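Local coordinates for ADP-ribosylation factor-binding protein GGA1 (Saccharomyces cerevisiae, PDB 5CN2) that binds ARF1 and ARF2 as a full-length protein, of which this is the GAE (gamma-adaptin ear) domain, and may help regulate trans-Golgi membrane traffic, at residues A[86-90]-A[91-95]. Sequence-based numbering, arbitrary orientation.
Sequences ASVEG and ISVNL
A strand-to-helix junction with glycine at the N-cap joins 86-90 to 91-95, and its central atom is the carbonyl oxygen of G90. N94 N donates to G90 O over 3.2 Å, with an N-H...O angle of 154°; the donor lies in the carbonyl plane and closes the first helical turn. V93 N reaches the same G90 O at 3.0 Å, but the 124° angle at its hydrogen makes this a weak bond, so one acceptor serves two successive amides of the turn. The next step is regular, L95 N bonding to I91 O at 2.8 Å. Lacking a side chain, G90 can take up a backbone conformation, with positive phi and extended psi, in which a beta carbon would be jammed against the carbonyl oxygen of E89 and against I91 N.

In the immunoglobulin-like beta-sandwich of the GAE ear, this short helix follows strand 78-89 of the five-stranded sheet and precedes strand 99-109 of the three-stranded one, making it part of the connection between the two sheets. The chain folds back here far enough for V93 to return to the strand it has just left. With chi1 at 172°, CG1 of V93 is trans to the amide nitrogen, and the other methyl, CG2, is the one that reaches V88, lying 3.7 Å from V88 O and 3.9 Å from V88 CG1. The two valines are buried and meet at a slant through single methyl groups, while V93 CB lies 3.5 Å from G90 O, as expected on the first turn of a helix. L35 of the neighbouring strand 34-43 extends this apolar patch against V93, and backbone bonding of V88 with L35 and of G90 with T33 carries the sheet pairing up to the junction. Beyond it, V93 O accepts a hydrogen bond from R29 NH2, which ties the helix to the end of strand 21-29.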
ATOM      1  N   ALA A  86      -4.619   3.817  -5.688  1.00 33.90           N
ATOM      2  CA  ALA A  86      -4.980   2.651  -6.474  1.00 36.65           C
ATOM      3  C   ALA A  86      -6.492   2.492  -6.513  1.00 35.37           C
ATOM      4  O   ALA A  86      -7.219   3.062  -5.691  1.00 34.59           O
ATOM      5  CB  ALA A  86      -4.342   1.399  -5.891  1.00 34.53           C
ATOM      6  N   SER A  87      -6.961   1.706  -7.464  1.00 36.72           N
ATOM      7  CA  SER A  87      -8.346   1.277  -7.424  1.00 37.81           C
ATOM      8  C   SER A  87      -8.479  -0.199  -7.735  1.00 36.88           C
ATOM      9  O   SER A  87      -7.584  -0.835  -8.293  1.00 38.95           O
ATOM     10  CB  SER A  87      -9.206   2.134  -8.336  1.00 39.56           C
ATOM     11  OG  SER A  87      -8.830   1.951  -9.666  1.00 42.36           O
ATOM     12  N   VAL A  88      -9.584  -0.753  -7.273  1.00 40.13           N
ATOM     13  CA  VAL A  88      -9.860  -2.170  -7.356  1.00 39.29           C
ATOM     14  C   VAL A  88     -11.236  -2.268  -7.954  1.00 40.64           C
ATOM     15  O   VAL A  88     -12.162  -1.623  -7.464  1.00 34.24           O
ATOM     16  CB  VAL A  88      -9.885  -2.823  -5.963  1.00 39.94           C
ATOM     17  CG1 VAL A  88      -9.736  -4.327  -6.086  1.00 36.77           C
ATOM     18  CG2 VAL A  88      -8.776  -2.266  -5.095  1.00 44.20           C
ATOM     19  N   GLU A  89     -11.364  -3.074  -8.999  1.00 41.10           N
ATOM     20  CA  GLU A  89     -12.592  -3.143  -9.771  1.00 43.06           C
ATOM     21  C   GLU A  89     -12.868  -4.574 -10.197  1.00 42.22           C
ATOM     22  O   GLU A  89     -11.942  -5.344 -10.409  1.00 45.90           O
ATOM     23  CB  GLU A  89     -12.466  -2.300 -11.032  1.00 44.57           C
ATOM     24  CG  GLU A  89     -13.025  -0.910 -10.943  1.00 47.57           C
ATOM     25  CD  GLU A  89     -12.803  -0.131 -12.240  1.00 53.55           C
ATOM     26  OE1 GLU A  89     -11.646  -0.124 -12.745  1.00 50.65           O
ATOM     27  OE2 GLU A  89     -13.785   0.463 -12.757  1.00 57.34           O
ATOM     28  N   GLY A  90     -14.141  -4.912 -10.356  1.00 41.18           N
ATOM     29  CA  GLY A  90     -14.504  -6.208 -10.909  1.00 41.80           C
ATOM     30  C   GLY A  90     -15.442  -7.005 -10.033  1.00 42.84           C
ATOM     31  O   GLY A  90     -15.945  -6.523  -9.016  1.00 38.34           O
ATOM     32  N   ILE A  91     -15.656  -8.247 -10.432  1.00 43.52           N
ATOM     33  CA  ILE A  91     -16.721  -9.031  -9.865  1.00 46.93           C
ATOM     34  C   ILE A  91     -16.513  -9.209  -8.347  1.00 43.56           C
ATOM     35  O   ILE A  91     -17.447  -9.061  -7.560  1.00 43.44           O
ATOM     36  CB  ILE A  91     -16.923 -10.355 -10.669  1.00 50.96           C
ATOM     37  CG1 ILE A  91     -18.228 -11.073 -10.267  1.00 54.68           C
ATOM     38  CG2 ILE A  91     -15.739 -11.298 -10.514  1.00 47.36           C
ATOM     39  CD1 ILE A  91     -19.505 -10.251 -10.412  1.00 54.79           C
ATOM     40  N   SER A  92     -15.290  -9.448  -7.920  1.00 43.79           N
ATOM     41  CA  SER A  92     -15.041  -9.629  -6.485  1.00 46.50           C
ATOM     42  C   SER A  92     -15.391  -8.418  -5.613  1.00 45.15           C
ATOM     43  O   SER A  92     -15.793  -8.590  -4.470  1.00 43.68           O
ATOM     44  CB  SER A  92     -13.604 -10.048  -6.241  1.00 46.77           C
ATOM     45  OG  SER A  92     -13.485 -11.416  -6.561  1.00 52.01           O
ATOM     46  N   VAL A  93     -15.242  -7.211  -6.155  1.00 43.36           N
ATOM     47  CA  VAL A  93     -15.698  -6.004  -5.479  1.00 43.03           C
ATOM     48  C   VAL A  93     -17.226  -5.992  -5.412  1.00 44.60           C
ATOM     49  O   VAL A  93     -17.803  -5.605  -4.405  1.00 41.56           O
ATOM     50  CB  VAL A  93     -15.178  -4.717  -6.160  1.00 41.60           C
ATOM     51  CG1 VAL A  93     -15.811  -3.484  -5.555  1.00 41.62           C
ATOM     52  CG2 VAL A  93     -13.670  -4.622  -6.018  1.00 42.89           C
ATOM     53  N   ASN A  94     -17.876  -6.455  -6.473  1.00 45.64           N
ATOM     54  CA  ASN A  94     -19.333  -6.500  -6.515  1.00 46.06           C
ATOM     55  C   ASN A  94     -19.959  -7.560  -5.597  1.00 42.09           C
ATOM     56  O   ASN A  94     -21.008  -7.354  -5.007  1.00 45.12           O
ATOM     57  CB  ASN A  94     -19.784  -6.771  -7.943  1.00 52.94           C
ATOM     58  CG  ASN A  94     -21.057  -6.047  -8.284  1.00 55.93           C
ATOM     59  OD1 ASN A  94     -21.023  -4.930  -8.821  1.00 55.56           O
ATOM     60  ND2 ASN A  94     -22.199  -6.663  -7.951  1.00 58.67           N
ATOM     61  N   LEU A  95     -19.317  -8.705  -5.493  1.00 43.03           N
ATOM     62  CA  LEU A  95     -19.840  -9.806  -4.694  1.00 45.38           C
ATOM     63  C   LEU A  95     -19.564  -9.690  -3.183  1.00 45.95           C
ATOM     64  O   LEU A  95     -19.996 -10.544  -2.416  1.00 42.75           O
ATOM     65  CB  LEU A  95     -19.315 -11.139  -5.248  1.00 45.26           C
ATOM     66  CG  LEU A  95     -19.964 -11.500  -6.597  1.00 48.86           C
ATOM     67  CD1 LEU A  95     -19.217 -12.609  -7.311  1.00 48.86           C
ATOM     68  CD2 LEU A  95     -21.415 -11.917  -6.394  1.00 48.39           C
TER